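Local structure of putative metal-sulfur cluster biosynthesis proteins YuaD (Bacillus subtilis, 1ORU) at residues T107-G112 / I179-Y184. The protein is of unknown function but carries a MOSC domain and may, like relatives, bind molybdenum and pyridoxal phosphate. Residues are numbered along the deposited sequence; the frame is centred on the assembly and turned at random.
Sequences TSLKEG and IEVHSY
Leu109 and Val181 reach toward each other tip to tip, Leu109 CD1 lying 3.9 Å from Val181 CG1. The same Leu109 CD1 sits 3.5 Å from Ser183 OG, so one methyl touches both Val181 and Ser183. The leucine CG is anti to its own nitrogen (chi1 -172°), which swings the branch across to the strand although CB does not face it. Val181 also packs on Met8 of strand 5-17 and on Met103.

No direct hydrogen bond joins 107-112 to 179-184. A single water does so instead. It accepts from Lys110 N at 2.9 Å and donates to Tyr184 O at 3.1 Å. Ser183 OG is hydrogen-bonded to the same water at 2.6 Å. Ser183 holds OG anti to its nitrogen (chi1 -167°), where it meets both the water and the leucine methyl.

Lys110 then runs past the end of the strand. Lys110 CD comes within 3.6 Å of Tyr184 O, and beyond CG the chain is extended, carrying the amine away. Lys110 CB lies at the edge of the Tyr184 ring, near its plane. Glu111 O approaches the ring obliquely, 3.4 Å from Tyr184 CD2. Tyr184 CB packs on the backbone of Gly112, with CB 4.0 Å from Gly112 C.

Ser113 OG hydrogen-bonds both Lys110 O and Tyr184 N, a second polar link just after 107-112. Here the chain enters strand 114-116, which pairs antiparallel with 178-184 in the mixed sheet of the MOSC domain. The chemistry is thus divided: methyl packing on the buried side, and near the partly exposed tyrosine a water that satisfies polar backbone atoms of both segments.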
ATOM      1  N   THR A 107      -7.224  13.184  -4.107  1.00 14.15           N
ATOM      2  CA  THR A 107      -6.423  12.343  -4.978  1.00 16.09           C
ATOM      3  C   THR A 107      -4.928  12.401  -4.670  1.00 15.86           C
ATOM      4  O   THR A 107      -4.192  11.450  -4.961  1.00 17.68           O
ATOM      5  CB  THR A 107      -6.693  12.701  -6.457  1.00 17.95           C
ATOM      6  OG1 THR A 107      -8.095  12.548  -6.725  1.00 18.07           O
ATOM      7  CG2 THR A 107      -5.915  11.781  -7.386  1.00 17.29           C
ATOM      8  N   SER A 108      -4.479  13.493  -4.059  1.00 16.46           N
ATOM      9  CA  SER A 108      -3.063  13.631  -3.720  1.00 17.44           C
ATOM     10  C   SER A 108      -2.674  12.981  -2.392  1.00 16.82           C
ATOM     11  O   SER A 108      -1.493  12.938  -2.056  1.00 18.12           O
ATOM     12  CB  SER A 108      -2.660  15.106  -3.677  1.00 18.83           C
ATOM     13  OG  SER A 108      -2.757  15.694  -4.961  1.00 24.45           O
ATOM     14  N   LEU A 109      -3.650  12.491  -1.634  1.00 14.81           N
ATOM     15  CA  LEU A 109      -3.346  11.858  -0.350  1.00 15.91           C
ATOM     16  C   LEU A 109      -2.341  10.730  -0.586  1.00 15.72           C
ATOM     17  O   LEU A 109      -2.620   9.776  -1.312  1.00 16.16           O
ATOM     18  CB  LEU A 109      -4.619  11.304   0.287  1.00 15.44           C
ATOM     19  CG  LEU A 109      -4.479  10.786   1.723  1.00 16.92           C
ATOM     20  CD1 LEU A 109      -4.151  11.937   2.667  1.00 19.06           C
ATOM     21  CD2 LEU A 109      -5.772  10.112   2.143  1.00 16.37           C
ATOM     22  N   LYS A 110      -1.179  10.824   0.046  1.00 16.30           N
ATOM     23  CA  LYS A 110      -0.141   9.823  -0.161  1.00 17.33           C
ATOM     24  C   LYS A 110      -0.408   8.437   0.413  1.00 16.11           C
ATOM     25  O   LYS A 110      -1.116   8.280   1.406  1.00 13.37           O
ATOM     26  CB  LYS A 110       1.197  10.352   0.364  1.00 20.94           C
ATOM     27  CG  LYS A 110       1.707  11.557  -0.408  1.00 27.86           C
ATOM     28  CD  LYS A 110       2.982  12.124   0.194  1.00 35.46           C
ATOM     29  CE  LYS A 110       3.445  13.365  -0.567  1.00 40.11           C
ATOM     30  NZ  LYS A 110       4.605  14.037   0.096  1.00 44.88           N
ATOM     31  N   GLU A 111       0.157   7.428  -0.248  1.00 14.80           N
ATOM     32  CA  GLU A 111       0.022   6.052   0.205  1.00 15.20           C
ATOM     33  C   GLU A 111       0.587   6.014   1.625  1.00 15.42           C
ATOM     34  O   GLU A 111       1.591   6.667   1.913  1.00 15.45           O
ATOM     35  CB  GLU A 111       0.810   5.104  -0.718  1.00 14.43           C
ATOM     36  CG  GLU A 111       0.222   4.948  -2.134  1.00 16.60           C
ATOM     37  CD  GLU A 111       0.712   6.001  -3.131  1.00 17.99           C
ATOM     38  OE1 GLU A 111       1.111   7.106  -2.702  1.00 17.28           O
ATOM     39  OE2 GLU A 111       0.684   5.725  -4.356  1.00 17.81           O
ATOM     40  N   GLY A 112      -0.057   5.268   2.518  1.00 16.21           N
ATOM     41  CA  GLY A 112       0.422   5.209   3.888  1.00 15.21           C
ATOM     42  C   GLY A 112      -0.420   6.077   4.807  1.00 14.68           C
ATOM     43  O   GLY A 112      -0.359   5.946   6.031  1.00 13.87           O
ATOM     44  N   ILE A 179     -14.630  12.298   9.744  1.00 14.16           N
ATOM     45  CA  ILE A 179     -13.466  11.432   9.667  1.00 12.77           C
ATOM     46  C   ILE A 179     -12.174  12.155  10.014  1.00 15.52           C
ATOM     47  O   ILE A 179     -12.054  13.377   9.851  1.00 14.69           O
ATOM     48  CB  ILE A 179     -13.328  10.792   8.266  1.00 13.94           C
ATOM     49  CG1 ILE A 179     -13.335  11.872   7.179  1.00 12.55           C
ATOM     50  CG2 ILE A 179     -14.455   9.798   8.055  1.00 13.92           C
ATOM     51  CD1 ILE A 179     -13.059  11.332   5.780  1.00 15.26           C
ATOM     52  N   GLU A 180     -11.213  11.383  10.504  1.00 15.68           N
ATOM     53  CA  GLU A 180      -9.909  11.900  10.888  1.00 17.36           C
ATOM     54  C   GLU A 180      -8.910  11.412   9.850  1.00 15.83           C
ATOM     55  O   GLU A 180      -8.710  10.208   9.706  1.00 14.72           O
ATOM     56  CB  GLU A 180      -9.525  11.353  12.262  1.00 24.61           C
ATOM     57  CG  GLU A 180      -8.303  11.993  12.880  1.00 36.76           C
ATOM     58  CD  GLU A 180      -8.600  13.359  13.458  1.00 43.62           C
ATOM     59  OE1 GLU A 180      -7.685  13.960  14.062  1.00 46.24           O
ATOM     60  OE2 GLU A 180      -9.752  13.827  13.312  1.00 46.86           O
ATOM     61  N   VAL A 181      -8.295  12.337   9.120  1.00 12.87           N
ATOM     62  CA  VAL A 181      -7.326  11.955   8.102  1.00 14.06           C
ATOM     63  C   VAL A 181      -5.911  12.167   8.620  1.00 14.75           C
ATOM     64  O   VAL A 181      -5.576  13.252   9.100  1.00 15.72           O
ATOM     65  CB  VAL A 181      -7.523  12.776   6.803  1.00 14.80           C
ATOM     66  CG1 VAL A 181      -6.492  12.358   5.751  1.00 16.45           C
ATOM     67  CG2 VAL A 181      -8.943  12.568   6.272  1.00 16.39           C
ATOM     68  N   HIS A 182      -5.103  11.111   8.558  1.00 14.17           N
ATOM     69  CA  HIS A 182      -3.708  11.168   8.981  1.00 15.97           C
ATOM     70  C   HIS A 182      -2.917  11.127   7.679  1.00 18.52           C
ATOM     71  O   HIS A 182      -2.697  10.056   7.099  1.00 16.15           O
ATOM     72  CB  HIS A 182      -3.379   9.967   9.869  1.00 15.05           C
ATOM     73  CG  HIS A 182      -4.186   9.920  11.130  1.00 15.44           C
ATOM     74  ND1 HIS A 182      -3.735  10.442  12.323  1.00 16.54           N
ATOM     75  CD2 HIS A 182      -5.437   9.462  11.367  1.00 14.83           C
ATOM     76  CE1 HIS A 182      -4.676  10.309  13.242  1.00 16.73           C
ATOM     77  NE2 HIS A 182      -5.721   9.718  12.686  1.00 17.00           N
ATOM     78  N   SER A 183      -2.528  12.309   7.209  1.00 21.10           N
ATOM     79  CA  SER A 183      -1.805  12.448   5.951  1.00 26.25           C
ATOM     80  C   SER A 183      -0.313  12.169   6.089  1.00 28.29           C
ATOM     81  O   SER A 183       0.397  12.859   6.823  1.00 30.14           O
ATOM     82  CB  SER A 183      -2.037  13.854   5.387  1.00 26.99           C
ATOM     83  OG  SER A 183      -1.617  13.947   4.039  1.00 29.75           O
ATOM     84  N   TYR A 184       0.156  11.151   5.371  1.00 30.56           N
ATOM     85  CA  TYR A 184       1.560  10.753   5.407  1.00 33.48           C
ATOM     86  C   TYR A 184       2.470  11.785   4.745  1.00 37.77           C
ATOM     87  O   TYR A 184       2.137  12.334   3.691  1.00 34.33           O
ATOM     88  CB  TYR A 184       1.734   9.400   4.713  1.00 33.20           C
ATOM     89  CG  TYR A 184       3.161   8.892   4.690  1.00 34.28           C
ATOM     90  CD1 TYR A 184       3.829   8.568   5.873  1.00 34.50           C
ATOM     91  CD2 TYR A 184       3.843   8.725   3.484  1.00 34.87           C
ATOM     92  CE1 TYR A 184       5.141   8.089   5.853  1.00 35.61           C
ATOM     93  CE2 TYR A 184       5.156   8.245   3.454  1.00 35.22           C
ATOM     94  CZ  TYR A 184       5.796   7.929   4.642  1.00 36.10           C
ATOM     95  OH  TYR A 184       7.088   7.448   4.619  1.00 38.40           O
TER
HETATM   96  O   HOH W   1      -0.463  12.820   1.983  1.00 20.78           O